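Local coordinates for malonyl-CoA-[acyl-carrier-protein] transacylase (PDB 3TQE) that probably transfers the malonyl group from malonyl-CoA to the holo acyl carrier protein, supplying malonyl-ACP for fatty acid synthesis, at residues Q158-Q170 and L255-Y267. Numbering follows the deposited sequence.
Sequences QVVQPANLNSTDQ and LVRPVRWVETIKY
A short parallel bridge joins Asn164 of strand 160-167 to Val259, at the edge of the small mixed sheet of the acyl transferase domain. Val259 is held through both its N and its O: its N donates to Ala163 O at 2.8 Å, and Leu165 N donates to Val259 O at 2.8 Å. Just before, Pro258 CA adds a C-H...O contact to Ala163 O (3.1 Å). Where helix 261-270 begins, with Arg260 as N-cap, the strand still has a grip: Val262 N donates to Leu165 O at 2.9 Å. In the modelled conformer, one of two, Val262 CG1 packs 4.1 Å from Leu165 CB. The leucine's CD1 lies alongside Arg260 CG. Beyond that CG, Arg260 bends at chi3 and clasps Glu263 side-on, NE to OE1 and NH2 to OE2, each oxygen met from above the carboxylate plane. Asn164 and Val259 lie side by side on the other face of the bridge; Val259 approaches Ser96 and His205, the predicted catalytic pair, and Asn164 touches His205, its side chain about 4 Å from a bound glycine. Asn166 O meets the indole edge of Trp261 at CD1 (3.5 Å), while the Asn166 amide, almost perpendicular to that ring, hydrogen-bonds His95 NE2 through OD1.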
# COMPACT_ATOMS: atom_id res chain seq x y z
N GLN A 158 2.74 -12.70 24.17
CA GLN A 158 1.85 -12.08 23.21
C GLN A 158 2.58 -11.91 21.90
O GLN A 158 3.75 -12.24 21.76
CB GLN A 158 1.38 -10.73 23.74
CG GLN A 158 0.50 -10.82 24.98
CD GLN A 158 -0.11 -9.48 25.29
OE1 GLN A 158 0.61 -8.56 25.69
NE2 GLN A 158 -1.42 -9.33 25.06
N VAL A 159 1.86 -11.39 20.91
CA VAL A 159 2.42 -11.11 19.61
C VAL A 159 2.79 -9.64 19.51
O VAL A 159 1.98 -8.76 19.77
CB VAL A 159 1.40 -11.41 18.50
CG1 VAL A 159 1.93 -10.99 17.13
CG2 VAL A 159 1.06 -12.86 18.49
N VAL A 160 4.01 -9.38 19.09
CA VAL A 160 4.41 -8.04 18.70
C VAL A 160 5.63 -8.18 17.82
O VAL A 160 6.59 -8.84 18.18
CB VAL A 160 4.68 -7.09 19.89
CG1 VAL A 160 5.70 -7.69 20.87
CG2 VAL A 160 5.10 -5.69 19.41
N GLN A 161 5.57 -7.61 16.63
CA GLN A 161 6.68 -7.73 15.72
C GLN A 161 6.67 -6.65 14.68
O GLN A 161 5.67 -6.00 14.48
CB GLN A 161 6.66 -9.07 15.03
CG GLN A 161 5.41 -9.45 14.35
CD GLN A 161 5.43 -10.96 14.02
OE1 GLN A 161 5.35 -11.82 14.92
NE2 GLN A 161 5.54 -11.27 12.77
N PRO A 162 7.81 -6.47 13.99
CA PRO A 162 7.84 -5.57 12.86
C PRO A 162 6.80 -5.97 11.81
O PRO A 162 6.63 -7.14 11.51
CB PRO A 162 9.28 -5.70 12.34
CG PRO A 162 10.08 -6.11 13.56
CD PRO A 162 9.14 -7.03 14.28
N ALA A 163 6.10 -4.97 11.31
CA ALA A 163 4.96 -5.12 10.43
C ALA A 163 5.18 -4.36 9.13
O ALA A 163 4.86 -4.87 8.06
CB ALA A 163 3.72 -4.64 11.09
N ASN A 164 5.66 -3.13 9.21
CA ASN A 164 5.99 -2.40 7.99
C ASN A 164 7.41 -1.91 8.12
O ASN A 164 7.71 -1.14 9.04
CB ASN A 164 5.15 -1.15 7.76
CG ASN A 164 3.69 -1.40 7.52
OD1 ASN A 164 3.24 -2.49 7.21
ND2 ASN A 164 2.92 -0.30 7.61
N LEU A 165 8.28 -2.35 7.22
CA LEU A 165 9.66 -1.89 7.21
C LEU A 165 9.71 -0.74 6.22
O LEU A 165 9.91 -0.95 5.01
CB LEU A 165 10.56 -3.05 6.84
CG LEU A 165 10.38 -4.33 7.66
CD1 LEU A 165 11.28 -5.44 7.21
CD2 LEU A 165 10.60 -4.05 9.14
N ASN A 166 9.45 0.47 6.70
CA ASN A 166 9.06 1.57 5.83
C ASN A 166 10.20 2.41 5.33
O ASN A 166 10.23 2.79 4.15
CB ASN A 166 8.03 2.46 6.49
CG ASN A 166 6.67 1.88 6.42
OD1 ASN A 166 6.43 0.96 5.63
ND2 ASN A 166 5.76 2.39 7.21
N SER A 167 11.13 2.70 6.19
CA SER A 167 12.31 3.41 5.78
C SER A 167 13.41 2.96 6.70
O SER A 167 13.21 2.19 7.63
CB SER A 167 12.10 4.91 5.84
OG SER A 167 12.47 5.39 7.12
N THR A 168 14.61 3.46 6.48
CA THR A 168 15.72 2.82 7.13
C THR A 168 15.61 2.90 8.70
O THR A 168 15.86 1.94 9.44
CB THR A 168 17.00 3.37 6.47
OG1 THR A 168 16.63 4.22 5.35
CG2 THR A 168 17.83 2.20 5.92
N ASP A 169 15.11 4.02 9.17
CA ASP A 169 14.92 4.16 10.61
C ASP A 169 13.45 4.38 10.94
O ASP A 169 13.14 5.04 11.92
CB ASP A 169 15.80 5.29 11.14
CG ASP A 169 15.30 6.69 10.79
OD1 ASP A 169 14.56 6.86 9.79
OD2 ASP A 169 15.67 7.64 11.52
N GLN A 170 12.54 3.83 10.14
CA GLN A 170 11.12 3.98 10.39
C GLN A 170 10.47 2.62 10.22
O GLN A 170 10.44 2.07 9.11
CB GLN A 170 10.51 4.99 9.44
CG GLN A 170 9.03 5.23 9.62
CD GLN A 170 8.51 6.34 8.72
OE1 GLN A 170 9.20 7.31 8.42
NE2 GLN A 170 7.27 6.19 8.28
N LEU A 255 -0.44 -10.82 4.43
CA LEU A 255 -1.29 -10.44 5.53
C LEU A 255 -0.62 -10.69 6.86
O LEU A 255 -0.93 -10.02 7.83
CB LEU A 255 -2.59 -11.21 5.49
CG LEU A 255 -3.48 -10.88 4.29
CD1 LEU A 255 -4.52 -11.99 4.10
CD2 LEU A 255 -4.08 -9.52 4.47
N VAL A 256 0.25 -11.69 6.91
CA VAL A 256 0.82 -12.14 8.17
C VAL A 256 2.30 -11.89 8.31
O VAL A 256 2.90 -12.28 9.33
CB VAL A 256 0.49 -13.63 8.42
CG1 VAL A 256 -0.99 -13.82 8.60
CG2 VAL A 256 1.02 -14.51 7.27
N ARG A 257 2.91 -11.25 7.32
CA ARG A 257 4.32 -11.00 7.32
C ARG A 257 4.59 -9.54 7.04
O ARG A 257 3.74 -8.84 6.51
CB ARG A 257 4.99 -11.87 6.25
CG ARG A 257 5.00 -13.32 6.63
CD ARG A 257 5.80 -13.55 7.90
NE ARG A 257 7.19 -13.89 7.62
CZ ARG A 257 7.71 -15.10 7.80
NH1 ARG A 257 6.96 -16.09 8.28
NH2 ARG A 257 8.98 -15.33 7.50
N PRO A 258 5.78 -9.07 7.39
CA PRO A 258 6.03 -7.65 7.24
C PRO A 258 6.10 -7.19 5.80
O PRO A 258 6.50 -7.94 4.93
CB PRO A 258 7.39 -7.43 7.90
CG PRO A 258 7.90 -8.71 8.13
CD PRO A 258 6.86 -9.73 8.13
N VAL A 259 5.70 -5.95 5.61
CA VAL A 259 5.84 -5.29 4.33
C VAL A 259 7.29 -4.81 4.23
O VAL A 259 7.72 -3.91 4.95
CB VAL A 259 4.89 -4.10 4.23
CG1 VAL A 259 5.13 -3.28 2.97
CG2 VAL A 259 3.48 -4.59 4.29
N ARG A 260 8.02 -5.38 3.28
CA ARG A 260 9.43 -5.10 3.15
C ARG A 260 9.64 -3.94 2.19
O ARG A 260 10.21 -4.10 1.11
CB ARG A 260 10.17 -6.36 2.74
CG ARG A 260 10.05 -7.41 3.80
CD ARG A 260 10.39 -8.76 3.30
NE ARG A 260 11.79 -8.88 2.99
CZ ARG A 260 12.36 -9.99 2.51
NH1 ARG A 260 11.64 -11.07 2.25
NH2 ARG A 260 13.65 -10.02 2.29
N TRP A 261 9.19 -2.78 2.58
CA TRP A 261 9.21 -1.64 1.69
C TRP A 261 10.63 -1.12 1.45
O TRP A 261 11.01 -0.84 0.31
CB TRP A 261 8.30 -0.54 2.19
CG TRP A 261 8.06 0.52 1.21
CD1 TRP A 261 8.51 1.79 1.24
CD2 TRP A 261 7.33 0.38 -0.02
NE1 TRP A 261 8.09 2.47 0.13
CE2 TRP A 261 7.38 1.61 -0.67
CE3 TRP A 261 6.66 -0.68 -0.62
CZ2 TRP A 261 6.75 1.82 -1.89
CZ3 TRP A 261 6.05 -0.46 -1.84
CH2 TRP A 261 6.09 0.77 -2.45
N VAL A 262 11.42 -1.00 2.49
CA VAL A 262 12.74 -0.46 2.27
C VAL A 262 13.53 -1.40 1.34
O VAL A 262 14.20 -0.91 0.43
CB VAL A 262 13.47 -0.12 3.58
CG1 VAL A 262 13.44 -1.29 4.52
CG2 VAL A 262 14.88 0.41 3.29
N GLU A 263 13.41 -2.71 1.49
CA GLU A 263 14.11 -3.62 0.60
C GLU A 263 13.57 -3.51 -0.82
O GLU A 263 14.32 -3.66 -1.78
CB GLU A 263 13.98 -5.06 1.08
CG GLU A 263 14.83 -5.36 2.25
CD GLU A 263 14.43 -6.66 2.91
OE1 GLU A 263 13.40 -6.66 3.63
OE2 GLU A 263 15.14 -7.66 2.70
N THR A 264 12.28 -3.28 -0.96
CA THR A 264 11.68 -3.09 -2.29
C THR A 264 12.28 -1.87 -2.97
O THR A 264 12.67 -1.94 -4.14
CB THR A 264 10.17 -2.94 -2.18
OG1 THR A 264 9.64 -4.16 -1.68
CG2 THR A 264 9.56 -2.62 -3.52
N ILE A 265 12.36 -0.76 -2.26
CA ILE A 265 12.89 0.46 -2.85
C ILE A 265 14.37 0.27 -3.16
O ILE A 265 14.83 0.68 -4.22
CB ILE A 265 12.65 1.66 -1.95
CG1 ILE A 265 11.15 1.90 -1.76
CG2 ILE A 265 13.37 2.89 -2.46
CD1 ILE A 265 10.34 2.06 -3.02
N LYS A 266 15.09 -0.38 -2.27
CA LYS A 266 16.50 -0.63 -2.53
C LYS A 266 16.69 -1.53 -3.76
O LYS A 266 17.60 -1.30 -4.56
CB LYS A 266 17.15 -1.25 -1.30
CG LYS A 266 17.35 -0.19 -0.22
CD LYS A 266 17.99 -0.73 1.00
CE LYS A 266 18.31 0.40 1.97
NZ LYS A 266 19.27 -0.06 3.00
N TYR A 267 15.82 -2.52 -3.94
CA TYR A 267 15.87 -3.42 -5.08
C TYR A 267 15.67 -2.62 -6.35
O TYR A 267 16.40 -2.79 -7.32
CB TYR A 267 14.79 -4.49 -4.97
CG TYR A 267 14.72 -5.52 -6.07
CD1 TYR A 267 15.13 -6.83 -5.83
CD2 TYR A 267 14.18 -5.23 -7.30
CE1 TYR A 267 15.06 -7.81 -6.81
CE2 TYR A 267 14.13 -6.21 -8.32
CZ TYR A 267 14.57 -7.49 -8.06
OH TYR A 267 14.50 -8.49 -9.00